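Local atomic coordinates of protein yesU (PDB entry 1OQ1), a protein that is of unknown function but has a galectin-like beta-sandwich fold, as in many carbohydrate-binding proteins, and belongs to the DUF1961 family of the concanavalin clan. Residues Met79-Ala84 with Ala114-Tyr119; Pro15-Ser20 with Val211-Ala216; Asp149-Pro154 with Phe174-Leu179. One frame throughout, in Å; residues are numbered along the deposited sequence.

How the interactions relate
The three contacts are spread over a beta sandwich built from two antiparallel sheets. Interaction 1 lies near the centre of the chain and pairs strands 76-86 and 112-122 in the middle of one sheet. Interaction 2 joins the loop after strand 5-14 to strand 209-222 of the other sheet. Interaction 3 sets the loop after strand 142-148 against the hairpin of strands 171-176 and 179-185. Their centres lie about 19 and 17 Å from that of interaction 1. Along the chain, interaction 1 closes before interaction 3 opens, and both fall between the segments of interaction 2. Through Tyr119, interaction 1 joins the core of one sheet to both outer contacts, whose nearest atoms stay about 10 Å apart.

Interaction 1: Met79-Ala84 with Ala114-Tyr119; sequences MLFFAA and ALHLSY
The Phe81 ring carries the CB of His116 over one face, 3.9 Å from the ring centroid, a CH-pi contact. Ala114 CB lies at the edge of the same ring. The imidazole of His116 runs alongside, its plane only 11° from that of Phe81, but the two rings are slid apart and barely overlap. Phe81 CE1 sits over the face of the imidazole toward its rim. The SE of Met79, a selenomethionine, reaches the imidazole edge, 3.7 Å from His116 ND1. Met79 is extended through CG (chi1 -178°) and bends at chi3, which brings CE near Ser118 CB. Both imidazole nitrogens are satisfied: NE2 bonds to Ser138 and ND1 to Tyr104.

On the opposite face of the sheet, Leu115 CB lies over the Phe82 ring, 3.7 Å from its centroid. Phe82 CG stands between the backbone N and carbonyl carbon (chi1 54°). This folds the ring across the partner strand, where CZ meets Leu115 CB and CE2 meets Leu117 CB at 4.2 Å.

The two strands are antiparallel neighbours in one sheet of the galectin-like sandwich. Leu80 with Leu117 and Phe82 with Leu115 are hydrogen-bonded pairs; Met79 with Ser118 and Phe81 with His116 are non-hydrogen-bonded pairs. Leu80 N bonds to Leu117 O at 2.9 Å, and Leu115 N to Phe82 O at 3.0 Å. Leu80, Phe82 and Leu117 face the interior and touch Leu165 of the opposing sheet. The chain turns a corner at Ala83. Ala83 and Ala84 form a G1 bulge facing Lys199, and Ala84 CB packs on Ala114 CB at 3.6 Å.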
HETATM    1  N   MSE A  79      -3.759   3.789  -0.267  1.00  7.29           N
HETATM    2  CA  MSE A  79      -2.341   3.805  -0.594  1.00  6.72           C
HETATM    3  C   MSE A  79      -1.601   2.673   0.109  1.00  6.81           C
HETATM    4  O   MSE A  79      -1.813   2.424   1.292  1.00  7.56           O
HETATM    5  CB  MSE A  79      -1.746   5.154  -0.167  1.00  8.53           C
HETATM    6  CG  MSE A  79      -0.279   5.354  -0.495  1.00 10.18           C
HETATM    7 SE   MSE A  79       0.436   6.980   0.303  0.95 16.08          SE
HETATM    8  CE  MSE A  79      -0.699   8.281  -0.574  1.00 10.85           C
ATOM      9  N   LEU A  80      -0.737   1.981  -0.623  1.00  5.80           N
ATOM     10  CA  LEU A  80       0.033   0.904  -0.023  1.00  5.15           C
ATOM     11  C   LEU A  80       1.478   1.343   0.148  1.00  6.30           C
ATOM     12  O   LEU A  80       2.088   1.849  -0.790  1.00  7.10           O
ATOM     13  CB  LEU A  80       0.011  -0.352  -0.900  1.00  5.46           C
ATOM     14  CG  LEU A  80       0.593  -1.572  -0.175  1.00  7.43           C
ATOM     15  CD1 LEU A  80      -0.510  -2.235   0.633  1.00  6.41           C
ATOM     16  CD2 LEU A  80       1.177  -2.560  -1.162  1.00  7.37           C
ATOM     17  N   PHE A  81       2.005   1.170   1.354  1.00  7.19           N
ATOM     18  CA  PHE A  81       3.397   1.489   1.646  1.00  6.77           C
ATOM     19  C   PHE A  81       4.135   0.147   1.616  1.00  6.54           C
ATOM     20  O   PHE A  81       3.597  -0.864   2.069  1.00  6.98           O
ATOM     21  CB  PHE A  81       3.538   2.091   3.052  1.00  6.72           C
ATOM     22  CG  PHE A  81       3.290   3.575   3.119  1.00  6.85           C
ATOM     23  CD1 PHE A  81       4.340   4.475   2.955  1.00  7.18           C
ATOM     24  CD2 PHE A  81       2.009   4.072   3.348  1.00  7.06           C
ATOM     25  CE1 PHE A  81       4.116   5.855   3.021  1.00  6.87           C
ATOM     26  CE2 PHE A  81       1.776   5.447   3.415  1.00  7.51           C
ATOM     27  CZ  PHE A  81       2.833   6.338   3.252  1.00  6.52           C
ATOM     28  N   PHE A  82       5.343   0.127   1.060  1.00  5.05           N
ATOM     29  CA  PHE A  82       6.149  -1.097   1.048  1.00  5.16           C
ATOM     30  C   PHE A  82       7.648  -0.770   1.082  1.00  4.97           C
ATOM     31  O   PHE A  82       8.042   0.354   0.792  1.00  5.04           O
ATOM     32  CB  PHE A  82       5.776  -2.011  -0.142  1.00  5.10           C
ATOM     33  CG  PHE A  82       5.818  -1.350  -1.496  1.00  4.38           C
ATOM     34  CD1 PHE A  82       6.784  -1.720  -2.430  1.00  4.98           C
ATOM     35  CD2 PHE A  82       4.842  -0.430  -1.874  1.00  4.51           C
ATOM     36  CE1 PHE A  82       6.776  -1.193  -3.723  1.00  4.13           C
ATOM     37  CE2 PHE A  82       4.823   0.107  -3.168  1.00  6.01           C
ATOM     38  CZ  PHE A  82       5.790  -0.278  -4.093  1.00  5.84           C
ATOM     39  N   ALA A  83       8.477  -1.745   1.453  1.00  5.50           N
ATOM     40  CA  ALA A  83       9.926  -1.529   1.565  1.00  6.03           C
ATOM     41  C   ALA A  83      10.175  -0.357   2.523  1.00  6.61           C
ATOM     42  O   ALA A  83      11.079   0.460   2.317  1.00  6.88           O
ATOM     43  CB  ALA A  83      10.538  -1.225   0.187  1.00  4.68           C
ATOM     44  N   ALA A  84       9.371  -0.291   3.579  1.00  6.31           N
ATOM     45  CA  ALA A  84       9.471   0.790   4.557  1.00  5.70           C
ATOM     46  C   ALA A  84      10.407   0.463   5.719  1.00  7.36           C
ATOM     47  O   ALA A  84      10.293  -0.595   6.342  1.00  8.55           O
ATOM     48  CB  ALA A  84       8.082   1.133   5.085  1.00  5.59           C
ATOM     49  N   ALA A 114      10.535   4.715   2.017  1.00  6.17           N
ATOM     50  CA  ALA A 114       9.502   3.778   1.612  1.00  6.40           C
ATOM     51  C   ALA A 114       8.954   4.124   0.246  1.00  6.21           C
ATOM     52  O   ALA A 114       9.039   5.267  -0.199  1.00  6.57           O
ATOM     53  CB  ALA A 114       8.359   3.782   2.627  1.00  7.95           C
ATOM     54  N   LEU A 115       8.407   3.116  -0.417  1.00  5.84           N
ATOM     55  CA  LEU A 115       7.759   3.304  -1.699  1.00  6.69           C
ATOM     56  C   LEU A 115       6.278   3.314  -1.326  1.00  6.78           C
ATOM     57  O   LEU A 115       5.862   2.585  -0.423  1.00  5.78           O
ATOM     58  CB  LEU A 115       8.069   2.133  -2.636  1.00  6.44           C
ATOM     59  CG  LEU A 115       9.488   2.140  -3.217  1.00  8.22           C
ATOM     60  CD1 LEU A 115       9.828   0.790  -3.830  1.00  9.57           C
ATOM     61  CD2 LEU A 115       9.584   3.248  -4.252  1.00  9.71           C
ATOM     62  N   HIS A 116       5.489   4.170  -1.966  1.00  6.04           N
ATOM     63  CA  HIS A 116       4.059   4.206  -1.675  1.00  6.60           C
ATOM     64  C   HIS A 116       3.264   4.390  -2.954  1.00  6.63           C
ATOM     65  O   HIS A 116       3.528   5.295  -3.750  1.00  7.10           O
ATOM     66  CB  HIS A 116       3.686   5.278  -0.625  1.00  7.37           C
ATOM     67  CG  HIS A 116       4.525   6.520  -0.657  1.00  9.43           C
ATOM     68  ND1 HIS A 116       3.972   7.783  -0.608  1.00  7.51           N
ATOM     69  CD2 HIS A 116       5.867   6.697  -0.627  1.00  7.92           C
ATOM     70  CE1 HIS A 116       4.938   8.682  -0.542  1.00  9.77           C
ATOM     71  NE2 HIS A 116       6.097   8.050  -0.552  1.00  9.71           N
ATOM     72  N   LEU A 117       2.299   3.501  -3.147  1.00  6.21           N
ATOM     73  CA  LEU A 117       1.476   3.501  -4.343  1.00  5.32           C
ATOM     74  C   LEU A 117       0.023   3.789  -3.999  1.00  6.81           C
ATOM     75  O   LEU A 117      -0.628   3.011  -3.304  1.00  6.17           O
ATOM     76  CB  LEU A 117       1.603   2.142  -5.035  1.00  9.20           C
ATOM     77  CG  LEU A 117       1.334   2.048  -6.541  1.00 12.82           C
ATOM     78  CD1 LEU A 117       1.734   0.666  -7.027  1.00 15.00           C
ATOM     79  CD2 LEU A 117      -0.122   2.328  -6.840  1.00 14.46           C
ATOM     80  N   SER A 118      -0.477   4.915  -4.491  1.00  5.64           N
ATOM     81  CA  SER A 118      -1.855   5.300  -4.231  1.00  6.94           C
ATOM     82  C   SER A 118      -2.773   4.812  -5.339  1.00  5.99           C
ATOM     83  O   SER A 118      -2.411   4.823  -6.519  1.00  6.28           O
ATOM     84  CB  SER A 118      -1.957   6.820  -4.102  1.00  8.63           C
ATOM     85  OG  SER A 118      -1.372   7.451  -5.226  1.00 11.21           O
ATOM     86  N   TYR A 119      -3.958   4.366  -4.942  1.00  5.25           N
ATOM     87  CA  TYR A 119      -4.960   3.883  -5.882  1.00  5.45           C
ATOM     88  C   TYR A 119      -6.327   4.298  -5.344  1.00  5.01           C
ATOM     89  O   TYR A 119      -6.471   4.592  -4.160  1.00  5.82           O
ATOM     90  CB  TYR A 119      -4.842   2.365  -6.061  1.00  5.23           C
ATOM     91  CG  TYR A 119      -4.999   1.554  -4.797  1.00  5.77           C
ATOM     92  CD1 TYR A 119      -6.234   1.009  -4.446  1.00  5.56           C
ATOM     93  CD2 TYR A 119      -3.901   1.287  -3.979  1.00  6.54           C
ATOM     94  CE1 TYR A 119      -6.375   0.212  -3.318  1.00  6.73           C
ATOM     95  CE2 TYR A 119      -4.028   0.489  -2.846  1.00  7.45           C
ATOM     96  CZ  TYR A 119      -5.267  -0.048  -2.522  1.00  6.72           C
ATOM     97  OH  TYR A 119      -5.385  -0.861  -1.421  1.00  7.46           O
TER

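Interaction 2: Pro15-Ser20 with Val211-Ala216; sequences PLRSKS and VYRDFA
Leu16 meets strand 211-216 mainly through its CD1 methyl. CD1 lies 3.9 Å from Phe215 CB and 4.0 Å from Tyr212 CB. With CG beside the backbone N (chi1 -65°) and chi2 extended, CD1 reaches both of these CB atoms. Leu16 CB also lies against Tyr212 O, at 3.9 Å. Leu16 runs alongside Tyr212 and crosses Phe215 at a slant. It touches their CB atoms, while both rings lead away from the loop.

One backbone hydrogen bond ties the segments: Asp214 N gives to Pro15 O at 3.1 Å. Arg213 CD passes the same oxygen at 3.6 Å.

Arg213 starts away from the loop but bends at chi2 (-100°) and chi3. Its NH1 is thereby brought to the edge of the Arg17 guanidinium, 3.2 Å from Arg17 NE. Both atoms are donors, so this is a close approach of like charges and not a bond. The two guanidinium planes are 58° apart. Such closeness would probably cost some electrostatic energy.

The loop leaving strand 5-14 thus packs on the antiparallel sheet of the sandwich that contains strand 209-222. Strand 5-14 itself pairs with strand 209-222; Asn14 is still bonded to Phe215 through the backbone. Strand 63-73 also pairs with strand 209-222, and Leu16 reaches Leu40 of strand 40-44.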
ATOM      1  N   PRO A  15      -5.551 -13.969   6.036  1.00  9.96           N
ATOM      2  CA  PRO A  15      -6.924 -13.948   5.519  1.00  9.83           C
ATOM      3  C   PRO A  15      -7.677 -12.649   5.825  1.00  9.39           C
ATOM      4  O   PRO A  15      -8.572 -12.253   5.072  1.00  8.43           O
ATOM      5  CB  PRO A  15      -7.572 -15.152   6.207  1.00 11.29           C
ATOM      6  CG  PRO A  15      -6.419 -16.068   6.464  1.00 12.96           C
ATOM      7  CD  PRO A  15      -5.344 -15.126   6.924  1.00 11.49           C
ATOM      8  N   LEU A  16      -7.309 -12.001   6.930  1.00  8.85           N
ATOM      9  CA  LEU A  16      -7.954 -10.764   7.371  1.00  9.63           C
ATOM     10  C   LEU A  16      -9.451 -11.009   7.579  1.00 10.48           C
ATOM     11  O   LEU A  16     -10.294 -10.231   7.120  1.00  8.55           O
ATOM     12  CB  LEU A  16      -7.737  -9.645   6.342  1.00 10.49           C
ATOM     13  CG  LEU A  16      -6.296  -9.162   6.132  1.00 10.39           C
ATOM     14  CD1 LEU A  16      -6.255  -8.125   5.016  1.00 10.22           C
ATOM     15  CD2 LEU A  16      -5.752  -8.565   7.424  1.00 10.86           C
ATOM     16  N   ARG A  17      -9.768 -12.096   8.281  1.00 10.89           N
ATOM     17  CA  ARG A  17     -11.156 -12.475   8.534  1.00 12.26           C
ATOM     18  C   ARG A  17     -11.641 -12.195   9.957  1.00 13.81           C
ATOM     19  O   ARG A  17     -12.847 -12.114  10.195  1.00 14.40           O
ATOM     20  CB  ARG A  17     -11.362 -13.959   8.212  1.00 15.59           C
ATOM     21  CG  ARG A  17     -11.092 -14.314   6.756  1.00 18.27           C
ATOM     22  CD  ARG A  17     -11.406 -15.774   6.434  1.00 21.52           C
ATOM     23  NE  ARG A  17     -12.832 -16.079   6.536  1.00 24.06           N
ATOM     24  CZ  ARG A  17     -13.408 -16.637   7.597  1.00 25.35           C
ATOM     25  NH1 ARG A  17     -12.682 -16.963   8.660  1.00 25.30           N
ATOM     26  NH2 ARG A  17     -14.714 -16.872   7.594  1.00 25.19           N
ATOM     27  N   SER A  18     -10.711 -12.057  10.899  1.00 13.93           N
ATOM     28  CA  SER A  18     -11.089 -11.787  12.285  1.00 16.08           C
ATOM     29  C   SER A  18     -10.065 -10.914  13.001  1.00 16.49           C
ATOM     30  O   SER A  18      -8.945 -10.723  12.517  1.00 16.80           O
ATOM     31  CB  SER A  18     -11.258 -13.099  13.054  1.00 16.39           C
ATOM     32  OG  SER A  18     -10.007 -13.730  13.252  1.00 19.77           O
ATOM     33  N   LYS A  19     -10.458 -10.396  14.163  1.00 16.05           N
ATOM     34  CA  LYS A  19      -9.595  -9.539  14.971  1.00 16.45           C
ATOM     35  C   LYS A  19      -8.226 -10.152  15.250  1.00 14.01           C
ATOM     36  O   LYS A  19      -7.215  -9.451  15.259  1.00 13.31           O
ATOM     37  CB  LYS A  19     -10.275  -9.221  16.305  1.00 20.86           C
ATOM     38  CG  LYS A  19     -11.646  -8.589  16.167  1.00 26.71           C
ATOM     39  CD  LYS A  19     -12.325  -8.442  17.522  1.00 31.78           C
ATOM     40  CE  LYS A  19     -13.736  -7.894  17.367  1.00 35.31           C
ATOM     41  NZ  LYS A  19     -14.428  -7.738  18.678  1.00 37.74           N
ATOM     42  N   SER A  20      -8.191 -11.458  15.489  1.00 13.86           N
ATOM     43  CA  SER A  20      -6.931 -12.132  15.780  1.00 14.67           C
ATOM     44  C   SER A  20      -5.933 -12.026  14.626  1.00 13.09           C
ATOM     45  O   SER A  20      -4.726 -12.111  14.839  1.00 12.90           O
ATOM     46  CB  SER A  20      -7.181 -13.607  16.113  1.00 16.58           C
ATOM     47  OG  SER A  20      -7.830 -14.268  15.041  1.00 21.25           O
ATOM     48  N   VAL A 211     -12.948  -2.538   2.125  1.00  7.54           N
ATOM     49  CA  VAL A 211     -12.824  -3.879   2.682  1.00  6.82           C
ATOM     50  C   VAL A 211     -11.619  -4.568   2.059  1.00  7.31           C
ATOM     51  O   VAL A 211     -11.405  -4.486   0.846  1.00  6.73           O
ATOM     52  CB  VAL A 211     -14.092  -4.715   2.401  1.00  7.06           C
ATOM     53  CG1 VAL A 211     -13.912  -6.136   2.916  1.00  7.91           C
ATOM     54  CG2 VAL A 211     -15.298  -4.060   3.065  1.00  8.97           C
ATOM     55  N   TYR A 212     -10.834  -5.237   2.898  1.00  7.05           N
ATOM     56  CA  TYR A 212      -9.643  -5.942   2.444  1.00  8.05           C
ATOM     57  C   TYR A 212      -9.700  -7.410   2.859  1.00  8.80           C
ATOM     58  O   TYR A 212     -10.216  -7.745   3.927  1.00  9.22           O
ATOM     59  CB  TYR A 212      -8.382  -5.305   3.040  1.00  7.26           C
ATOM     60  CG  TYR A 212      -8.246  -3.817   2.792  1.00  7.23           C
ATOM     61  CD1 TYR A 212      -9.005  -2.898   3.514  1.00  8.59           C
ATOM     62  CD2 TYR A 212      -7.360  -3.329   1.832  1.00  8.84           C
ATOM     63  CE1 TYR A 212      -8.885  -1.525   3.286  1.00  9.24           C
ATOM     64  CE2 TYR A 212      -7.232  -1.958   1.595  1.00  7.52           C
ATOM     65  CZ  TYR A 212      -7.998  -1.066   2.326  1.00  8.81           C
ATOM     66  OH  TYR A 212      -7.882   0.283   2.093  1.00  9.19           O
ATOM     67  N   ARG A 213      -9.150  -8.279   2.016  1.00  8.87           N
ATOM     68  CA  ARG A 213      -9.130  -9.714   2.287  1.00 10.15           C
ATOM     69  C   ARG A 213      -7.922 -10.395   1.650  1.00  8.60           C
ATOM     70  O   ARG A 213      -7.335  -9.877   0.706  1.00  9.15           O
ATOM     71  CB  ARG A 213     -10.394 -10.364   1.726  1.00 14.88           C
ATOM     72  CG  ARG A 213     -11.581 -10.386   2.656  1.00 21.23           C
ATOM     73  CD  ARG A 213     -11.692 -11.747   3.304  1.00 28.84           C
ATOM     74  NE  ARG A 213     -13.084 -12.132   3.512  1.00 34.69           N
ATOM     75  CZ  ARG A 213     -13.479 -13.370   3.786  1.00 37.31           C
ATOM     76  NH1 ARG A 213     -12.584 -14.345   3.884  1.00 38.91           N
ATOM     77  NH2 ARG A 213     -14.769 -13.632   3.963  1.00 38.67           N
ATOM     78  N   ASP A 214      -7.570 -11.559   2.185  1.00  8.84           N
ATOM     79  CA  ASP A 214      -6.473 -12.388   1.681  1.00 10.20           C
ATOM     80  C   ASP A 214      -5.202 -11.668   1.250  1.00  9.48           C
ATOM     81  O   ASP A 214      -4.846 -11.666   0.069  1.00  9.92           O
ATOM     82  CB  ASP A 214      -6.975 -13.254   0.519  1.00 14.10           C
ATOM     83  CG  ASP A 214      -8.205 -14.068   0.886  1.00 18.35           C
ATOM     84  OD1 ASP A 214      -8.317 -14.488   2.056  1.00 20.46           O
ATOM     85  OD2 ASP A 214      -9.055 -14.296  -0.001  1.00 19.71           O
ATOM     86  N   PHE A 215      -4.521 -11.075   2.221  1.00  8.53           N
ATOM     87  CA  PHE A 215      -3.273 -10.358   2.000  1.00  9.56           C
ATOM     88  C   PHE A 215      -2.138 -11.388   2.027  1.00  9.79           C
ATOM     89  O   PHE A 215      -1.933 -12.071   3.033  1.00 10.93           O
ATOM     90  CB  PHE A 215      -3.111  -9.317   3.111  1.00  9.75           C
ATOM     91  CG  PHE A 215      -1.746  -8.694   3.193  1.00  9.99           C
ATOM     92  CD1 PHE A 215      -1.101  -8.226   2.053  1.00 11.28           C
ATOM     93  CD2 PHE A 215      -1.127  -8.531   4.428  1.00 11.79           C
ATOM     94  CE1 PHE A 215       0.141  -7.603   2.141  1.00 12.23           C
ATOM     95  CE2 PHE A 215       0.117  -7.909   4.532  1.00 13.99           C
ATOM     96  CZ  PHE A 215       0.753  -7.443   3.381  1.00 13.50           C
ATOM     97  N   ALA A 216      -1.405 -11.506   0.924  1.00  7.26           N
ATOM     98  CA  ALA A 216      -0.321 -12.487   0.862  1.00  5.99           C
ATOM     99  C   ALA A 216       0.945 -11.945   0.219  1.00  5.90           C
ATOM    100  O   ALA A 216       0.896 -11.011  -0.578  1.00  6.50           O
ATOM    101  CB  ALA A 216      -0.793 -13.719   0.105  1.00  5.96           C
TER

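Interaction 3: Asp149-Pro154 with Phe174-Leu179; sequences DPLPSP and FSINGL
The CD1 methyl of Ile176 is the bump in this contact. It packs against Asp149, Pro150 and Leu151, which together make the hollow. Pro150 forms one wall, with its CD 4.0 Å from Ile176 CD1 and its CG close by. Leu151 CG supplies another part of the surface, 4.2 Å from the same methyl. Asp149 OD1 borders the methyl at 4.1 Å. Ile176 holds CG1 beside the backbone N (chi1 -65°), and its extended chi2 pushes CD1 out toward the loop. Leu179 CD2 makes a looser touch at 4.5 Å with Pro150 CB, at the outer margin.

An Asx turn shapes the backbone here. Leu151 N gives a hydrogen bond of 2.9 Å to Asp149 OD1, approached from above the carboxylate plane. Asp149 OD2 forms a salt bridge with Arg122 and also accepts from Phe120 N. No hydrogen bond joins the two segments, so the contact is apolar packing.

Ile176 and Leu179 end a type I' turn that links strands 171-176 and 179-185 as a hairpin. Ile181 of the second strand touches both Pro150 and Ile176. Leu151 extends the packing to Tyr119 and Phe120 of strand 112-122, and to Tyr161 of strand 161-168.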
ATOM      1  N   ASP A 149      -6.402   4.584 -13.559  1.00  4.63           N
ATOM      2  CA  ASP A 149      -7.020   3.696 -12.569  1.00  4.58           C
ATOM      3  C   ASP A 149      -8.368   3.159 -13.074  1.00  5.61           C
ATOM      4  O   ASP A 149      -9.322   3.923 -13.226  1.00  6.50           O
ATOM      5  CB  ASP A 149      -7.229   4.481 -11.262  1.00  5.56           C
ATOM      6  CG  ASP A 149      -7.753   3.622 -10.120  1.00  6.50           C
ATOM      7  OD1 ASP A 149      -8.008   2.416 -10.324  1.00  7.30           O
ATOM      8  OD2 ASP A 149      -7.915   4.168  -9.007  1.00  6.82           O
ATOM      9  N   PRO A 150      -8.469   1.838 -13.317  1.00  5.96           N
ATOM     10  CA  PRO A 150      -9.708   1.215 -13.804  1.00  6.93           C
ATOM     11  C   PRO A 150     -10.793   1.027 -12.740  1.00  7.36           C
ATOM     12  O   PRO A 150     -11.930   0.690 -13.060  1.00  7.49           O
ATOM     13  CB  PRO A 150      -9.222  -0.121 -14.353  1.00  7.24           C
ATOM     14  CG  PRO A 150      -8.156  -0.486 -13.364  1.00  6.97           C
ATOM     15  CD  PRO A 150      -7.399   0.828 -13.189  1.00  6.27           C
ATOM     16  N   LEU A 151     -10.437   1.229 -11.477  1.00  6.10           N
ATOM     17  CA  LEU A 151     -11.404   1.069 -10.397  1.00  5.67           C
ATOM     18  C   LEU A 151     -12.544   2.067 -10.549  1.00  5.78           C
ATOM     19  O   LEU A 151     -12.318   3.261 -10.747  1.00  5.90           O
ATOM     20  CB  LEU A 151     -10.727   1.271  -9.046  1.00  5.38           C
ATOM     21  CG  LEU A 151      -9.722   0.209  -8.608  1.00  4.62           C
ATOM     22  CD1 LEU A 151      -9.000   0.700  -7.362  1.00  5.27           C
ATOM     23  CD2 LEU A 151     -10.437  -1.111  -8.331  1.00  7.71           C
ATOM     24  N   PRO A 152     -13.788   1.587 -10.460  1.00  7.66           N
ATOM     25  CA  PRO A 152     -14.941   2.477 -10.592  1.00  7.63           C
ATOM     26  C   PRO A 152     -15.285   3.087  -9.248  1.00  8.12           C
ATOM     27  O   PRO A 152     -14.615   2.824  -8.249  1.00  8.88           O
ATOM     28  CB  PRO A 152     -16.034   1.533 -11.061  1.00  8.52           C
ATOM     29  CG  PRO A 152     -15.749   0.307 -10.220  1.00  9.27           C
ATOM     30  CD  PRO A 152     -14.220   0.179 -10.341  1.00  6.68           C
ATOM     31  N   SER A 153     -16.324   3.915  -9.239  1.00  7.55           N
ATOM     32  CA  SER A 153     -16.820   4.498  -8.003  1.00  7.83           C
ATOM     33  C   SER A 153     -17.582   3.330  -7.371  1.00  6.54           C
ATOM     34  O   SER A 153     -17.936   2.370  -8.066  1.00  7.54           O
ATOM     35  CB  SER A 153     -17.752   5.671  -8.315  1.00  7.57           C
ATOM     36  OG  SER A 153     -18.460   5.447  -9.521  1.00  8.74           O
ATOM     37  N   PRO A 154     -17.840   3.384  -6.058  1.00  7.66           N
ATOM     38  CA  PRO A 154     -18.554   2.299  -5.376  1.00  8.50           C
ATOM     39  C   PRO A 154     -19.878   1.867  -5.990  1.00  7.75           C
ATOM     40  O   PRO A 154     -20.198   0.679  -5.989  1.00  8.52           O
ATOM     41  CB  PRO A 154     -18.720   2.831  -3.955  1.00  7.95           C
ATOM     42  CG  PRO A 154     -17.511   3.699  -3.788  1.00  8.05           C
ATOM     43  CD  PRO A 154     -17.455   4.437  -5.104  1.00  6.31           C
ATOM     44  N   PHE A 174       2.657  -2.959 -11.053  1.00  3.44           N
ATOM     45  CA  PHE A 174       1.356  -2.990 -10.402  1.00  3.82           C
ATOM     46  C   PHE A 174       0.249  -3.333 -11.393  1.00  3.63           C
ATOM     47  O   PHE A 174       0.196  -2.775 -12.487  1.00  3.67           O
ATOM     48  CB  PHE A 174       1.097  -1.610  -9.777  1.00  4.90           C
ATOM     49  CG  PHE A 174      -0.208  -1.490  -9.044  1.00  4.77           C
ATOM     50  CD1 PHE A 174      -0.550  -2.387  -8.041  1.00  7.89           C
ATOM     51  CD2 PHE A 174      -1.064  -0.425  -9.312  1.00  5.86           C
ATOM     52  CE1 PHE A 174      -1.729  -2.221  -7.308  1.00  7.87           C
ATOM     53  CE2 PHE A 174      -2.246  -0.250  -8.586  1.00  7.37           C
ATOM     54  CZ  PHE A 174      -2.575  -1.147  -7.585  1.00  7.33           C
ATOM     55  N   SER A 175      -0.632  -4.247 -11.001  1.00  3.82           N
ATOM     56  CA  SER A 175      -1.746  -4.642 -11.853  1.00  5.51           C
ATOM     57  C   SER A 175      -3.017  -4.800 -11.030  1.00  5.26           C
ATOM     58  O   SER A 175      -2.958  -5.010  -9.819  1.00  4.59           O
ATOM     59  CB  SER A 175      -1.434  -5.958 -12.577  1.00  6.46           C
ATOM     60  OG  SER A 175      -1.330  -7.041 -11.668  1.00 10.51           O
ATOM     61  N   ILE A 176      -4.158  -4.670 -11.701  1.00  3.34           N
ATOM     62  CA  ILE A 176      -5.470  -4.820 -11.077  1.00  4.51           C
ATOM     63  C   ILE A 176      -6.265  -5.763 -11.974  1.00  4.74           C
ATOM     64  O   ILE A 176      -6.444  -5.496 -13.164  1.00  5.62           O
ATOM     65  CB  ILE A 176      -6.208  -3.463 -10.974  1.00  4.81           C
ATOM     66  CG1 ILE A 176      -5.442  -2.530 -10.029  1.00  4.71           C
ATOM     67  CG2 ILE A 176      -7.636  -3.683 -10.478  1.00  5.66           C
ATOM     68  CD1 ILE A 176      -5.992  -1.108  -9.978  1.00  7.30           C
ATOM     69  N   ASN A 177      -6.746  -6.859 -11.397  1.00  5.81           N
ATOM     70  CA  ASN A 177      -7.488  -7.863 -12.147  1.00  6.41           C
ATOM     71  C   ASN A 177      -6.656  -8.311 -13.351  1.00  7.19           C
ATOM     72  O   ASN A 177      -7.191  -8.611 -14.414  1.00  7.24           O
ATOM     73  CB  ASN A 177      -8.856  -7.314 -12.591  1.00  5.98           C
ATOM     74  CG  ASN A 177      -9.880  -7.321 -11.459  1.00  7.13           C
ATOM     75  OD1 ASN A 177      -9.525  -7.509 -10.297  1.00  8.70           O
ATOM     76  ND2 ASN A 177     -11.149  -7.115 -11.794  1.00  5.33           N
ATOM     77  N   GLY A 178      -5.337  -8.342 -13.162  1.00  6.08           N
ATOM     78  CA  GLY A 178      -4.430  -8.772 -14.217  1.00  6.47           C
ATOM     79  C   GLY A 178      -4.035  -7.721 -15.240  1.00  6.15           C
ATOM     80  O   GLY A 178      -3.155  -7.963 -16.067  1.00  7.75           O
ATOM     81  N   LEU A 179      -4.683  -6.560 -15.200  1.00  5.86           N
ATOM     82  CA  LEU A 179      -4.373  -5.487 -16.143  1.00  5.80           C
ATOM     83  C   LEU A 179      -3.204  -4.659 -15.629  1.00  4.42           C
ATOM     84  O   LEU A 179      -3.265  -4.111 -14.531  1.00  4.70           O
ATOM     85  CB  LEU A 179      -5.591  -4.574 -16.329  1.00  3.71           C
ATOM     86  CG  LEU A 179      -5.403  -3.374 -17.269  1.00  5.16           C
ATOM     87  CD1 LEU A 179      -5.293  -3.868 -18.709  1.00  6.71           C
ATOM     88  CD2 LEU A 179      -6.573  -2.398 -17.126  1.00  6.18           C
TER